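Local coordinates for sulfonate ABC transporter, periplasmic sulfonate-binding protein SsuA (Methylobacillus flagellatus, PDB 3UIF) that probably serves as the periplasmic substrate-binding component of an ABC importer, capturing sulfonates or related sulfate esters for uptake, at residues Thr98-Leu103 against Arg256-Gln261. Residues are numbered along the deposited sequence; the frame is centred on the assembly and turned at random.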
ATOM      1  N   THR A  98       3.683  -1.067   1.892  1.00 36.13           N
ATOM      2  CA  THR A  98       3.954  -0.452   0.627  1.00 35.64           C
ATOM      3  C   THR A  98       4.761   0.864   0.745  1.00 36.20           C
ATOM      4  O   THR A  98       5.709   1.060  -0.018  1.00 36.05           O
ATOM      5  CB  THR A  98       2.686  -0.450  -0.274  1.00 36.11           C
ATOM      6  OG1 THR A  98       3.033  -0.074  -1.610  1.00 36.24           O
ATOM      7  CG2 THR A  98       1.583   0.424   0.259  1.00 36.38           C
ATOM      8  N   SER A  99       4.449   1.712   1.740  1.00 36.61           N
ATOM      9  CA  SER A  99       5.093   3.026   1.853  1.00 36.42           C
ATOM     10  C   SER A  99       5.289   3.546   3.271  1.00 37.00           C
ATOM     11  O   SER A  99       4.413   3.385   4.134  1.00 37.17           O
ATOM     12  CB  SER A  99       4.256   4.078   1.112  1.00 37.08           C
ATOM     13  OG  SER A  99       3.571   3.513   0.010  1.00 37.05           O
ATOM     14  N   ASN A 100       6.414   4.215   3.501  1.00 37.30           N
ATOM     15  CA  ASN A 100       6.546   5.073   4.665  1.00 37.68           C
ATOM     16  C   ASN A 100       5.862   6.426   4.410  1.00 38.28           C
ATOM     17  O   ASN A 100       5.504   6.761   3.267  1.00 38.37           O
ATOM     18  CB  ASN A 100       8.023   5.284   5.043  1.00 37.95           C
ATOM     19  CG  ASN A 100       8.690   4.014   5.545  1.00 37.89           C
ATOM     20  OD1 ASN A 100       8.372   3.502   6.629  1.00 38.14           O
ATOM     21  ND2 ASN A 100       9.632   3.501   4.760  1.00 38.32           N
ATOM     22  N   SER A 101       5.662   7.192   5.476  1.00 38.58           N
ATOM     23  CA  SER A 101       5.249   8.580   5.341  1.00 39.58           C
ATOM     24  C   SER A 101       6.275   9.469   5.985  1.00 40.06           C
ATOM     25  O   SER A 101       7.085   9.001   6.777  1.00 40.02           O
ATOM     26  CB  SER A 101       3.883   8.815   5.951  1.00 40.51           C
ATOM     27  OG  SER A 101       2.935   7.993   5.315  1.00 40.94           O
ATOM     28  N   TYR A 102       6.238  10.748   5.635  1.00 41.03           N
ATOM     29  CA  TYR A 102       7.333  11.670   5.933  1.00 41.45           C
ATOM     30  C   TYR A 102       6.793  13.058   6.248  1.00 42.39           C
ATOM     31  O   TYR A 102       5.871  13.536   5.575  1.00 42.97           O
ATOM     32  CB  TYR A 102       8.269  11.767   4.715  1.00 41.44           C
ATOM     33  CG  TYR A 102       8.848  10.451   4.245  1.00 40.49           C
ATOM     34  CD1 TYR A 102       8.155   9.618   3.363  1.00 39.90           C
ATOM     35  CD2 TYR A 102      10.094  10.036   4.685  1.00 40.68           C
ATOM     36  CE1 TYR A 102       8.686   8.415   2.947  1.00 39.23           C
ATOM     37  CE2 TYR A 102      10.640   8.829   4.276  1.00 40.27           C
ATOM     38  CZ  TYR A 102       9.937   8.029   3.404  1.00 39.38           C
ATOM     39  OH  TYR A 102      10.527   6.858   3.014  1.00 39.05           O
ATOM     40  N   LEU A 103       7.372  13.703   7.255  1.00 43.31           N
ATOM     41  CA  LEU A 103       7.120  15.119   7.529  1.00 44.71           C
ATOM     42  C   LEU A 103       8.313  15.918   7.058  1.00 45.52           C
ATOM     43  O   LEU A 103       9.457  15.650   7.447  1.00 45.19           O
ATOM     44  CB  LEU A 103       6.858  15.366   9.012  1.00 45.41           C
ATOM     45  CG  LEU A 103       6.374  16.757   9.449  1.00 47.34           C
ATOM     46  CD1 LEU A 103       5.037  17.152   8.832  1.00 47.27           C
ATOM     47  CD2 LEU A 103       6.289  16.824  10.966  1.00 48.28           C
ATOM     48  N   ARG A 256      14.939   3.967  -3.877  1.00 42.47           N
ATOM     49  CA  ARG A 256      15.939   3.247  -3.105  1.00 42.76           C
ATOM     50  C   ARG A 256      15.962   3.759  -1.668  1.00 42.24           C
ATOM     51  O   ARG A 256      16.204   3.006  -0.725  1.00 41.95           O
ATOM     52  CB  ARG A 256      17.310   3.412  -3.783  1.00 44.55           C
ATOM     53  CG  ARG A 256      18.460   2.610  -3.196  1.00 45.07           C
ATOM     54  CD  ARG A 256      19.733   2.754  -4.032  1.00 47.82           C
ATOM     55  NE  ARG A 256      19.585   2.135  -5.362  1.00 49.22           N
ATOM     56  CZ  ARG A 256      19.640   2.785  -6.529  1.00 48.93           C
ATOM     57  NH1 ARG A 256      19.873   4.103  -6.579  1.00 49.84           N
ATOM     58  NH2 ARG A 256      19.477   2.105  -7.661  1.00 50.78           N
ATOM     59  N   ARG A 257      15.675   5.046  -1.511  1.00 42.40           N
ATOM     60  CA  ARG A 257      15.707   5.671  -0.193  1.00 42.05           C
ATOM     61  C   ARG A 257      14.502   5.319   0.659  1.00 40.82           C
ATOM     62  O   ARG A 257      14.572   5.340   1.889  1.00 40.71           O
ATOM     63  CB  ARG A 257      15.873   7.175  -0.324  1.00 42.58           C
ATOM     64  CG  ARG A 257      17.331   7.531  -0.414  1.00 44.03           C
ATOM     65  CD  ARG A 257      17.502   9.008  -0.624  1.00 45.92           C
ATOM     66  NE  ARG A 257      17.193   9.360  -1.999  1.00 46.35           N
ATOM     67  CZ  ARG A 257      17.262  10.592  -2.470  1.00 47.37           C
ATOM     68  NH1 ARG A 257      17.625  11.576  -1.661  1.00 47.82           N
ATOM     69  NH2 ARG A 257      16.965  10.840  -3.735  1.00 48.06           N
ATOM     70  N   GLU A 258      13.402   4.995  -0.007  1.00 40.15           N
ATOM     71  CA  GLU A 258      12.199   4.520   0.658  1.00 39.08           C
ATOM     72  C   GLU A 258      12.493   3.293   1.548  1.00 38.85           C
ATOM     73  O   GLU A 258      11.864   3.126   2.599  1.00 38.38           O
ATOM     74  CB  GLU A 258      11.084   4.253  -0.385  1.00 38.70           C
ATOM     75  CG  GLU A 258       9.925   3.348   0.043  1.00 37.55           C
ATOM     76  CD  GLU A 258       9.089   3.907   1.191  1.00 37.38           C
ATOM     77  OE1 GLU A 258       8.236   3.166   1.721  1.00 37.13           O
ATOM     78  OE2 GLU A 258       9.255   5.072   1.587  1.00 37.85           O
ATOM     79  N   TYR A 259      13.469   2.477   1.144  1.00 39.31           N
ATOM     80  CA  TYR A 259      13.853   1.278   1.894  1.00 39.20           C
ATOM     81  C   TYR A 259      15.087   1.471   2.764  1.00 40.30           C
ATOM     82  O   TYR A 259      15.494   0.577   3.482  1.00 40.88           O
ATOM     83  CB  TYR A 259      14.033   0.092   0.942  1.00 39.24           C
ATOM     84  CG  TYR A 259      12.745  -0.221   0.242  1.00 38.28           C
ATOM     85  CD1 TYR A 259      11.817  -1.070   0.826  1.00 37.52           C
ATOM     86  CD2 TYR A 259      12.413   0.394  -0.967  1.00 38.42           C
ATOM     87  CE1 TYR A 259      10.616  -1.339   0.215  1.00 37.04           C
ATOM     88  CE2 TYR A 259      11.201   0.140  -1.583  1.00 37.64           C
ATOM     89  CZ  TYR A 259      10.306  -0.734  -0.987  1.00 37.00           C
ATOM     90  OH  TYR A 259       9.090  -1.011  -1.578  1.00 36.50           O
ATOM     91  N   ASP A 260      15.667   2.655   2.723  1.00 41.07           N
ATOM     92  CA  ASP A 260      16.909   2.934   3.427  1.00 42.68           C
ATOM     93  C   ASP A 260      16.664   3.195   4.918  1.00 42.08           C
ATOM     94  O   ASP A 260      15.751   3.943   5.279  1.00 41.53           O
ATOM     95  CB  ASP A 260      17.544   4.158   2.801  1.00 42.92           C
ATOM     96  CG  ASP A 260      18.948   3.909   2.385  1.00 47.39           C
ATOM     97  OD1 ASP A 260      19.873   4.089   3.239  1.00 46.27           O
ATOM     98  OD2 ASP A 260      19.118   3.524   1.197  1.00 49.31           O
ATOM     99  N   GLN A 261      17.466   2.573   5.779  1.00 43.00           N
ATOM    100  CA  GLN A 261      17.433   2.876   7.214  1.00 43.40           C
ATOM    101  C   GLN A 261      16.055   2.691   7.892  1.00 42.32           C
ATOM    102  O   GLN A 261      15.761   3.288   8.928  1.00 42.64           O
ATOM    103  CB  GLN A 261      18.029   4.267   7.493  1.00 44.11           C
ATOM    104  CG  GLN A 261      19.413   4.460   6.883  1.00 45.36           C
ATOM    105  CD  GLN A 261      20.172   5.632   7.475  1.00 47.76           C
ATOM    106  OE1 GLN A 261      19.839   6.795   7.229  1.00 46.32           O
ATOM    107  NE2 GLN A 261      21.219   5.331   8.261  1.00 51.08           N
TER
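The carboxylate of E258 reaches the 98-103 segment and is held at both oxygens, by the backbone of N100 and the hydroxyl of Y102. From CB the chain sets out with CG anti to the backbone N (chi1 161°); CG lies over one face of the neighbouring Y259 ring, offset toward its rim. The chain then bends at chi2 (64°), which swings CD round to N100. Here OE1 takes the N-H of N100 on its syn lone pair (N to OE1 2.8 Å, 152° at the hydrogen), and the same oxygen forms a salt bridge with R269. OE2 accepts the Y102 hydroxyl nearly along its C-O axis (OH to OE2 2.6 Å), lying at the ring's edge, with ring and carboxylate steeply inclined. Both bonds together fix the rotation of the carboxylate. N100 ND2 sits 3.1 Å from E258 O and is hydrogen-bonded to D262, OD1 to T191. With an alanine here in place of E258, the Y102 hydroxyl, the N100 N-H and the R269 charge would probably lose the carboxylate they share. E258 belongs to the type I turn from R257 to D260, which overlaps helix 252-257 at R257. Its carboxylate joins that turn to the connection from strand 89-94, through N100, and to strand 102-106, through Y102; the two strands belong to different sheets. Y102 also packs against strand 185-190 and, edge-to-face, Y177.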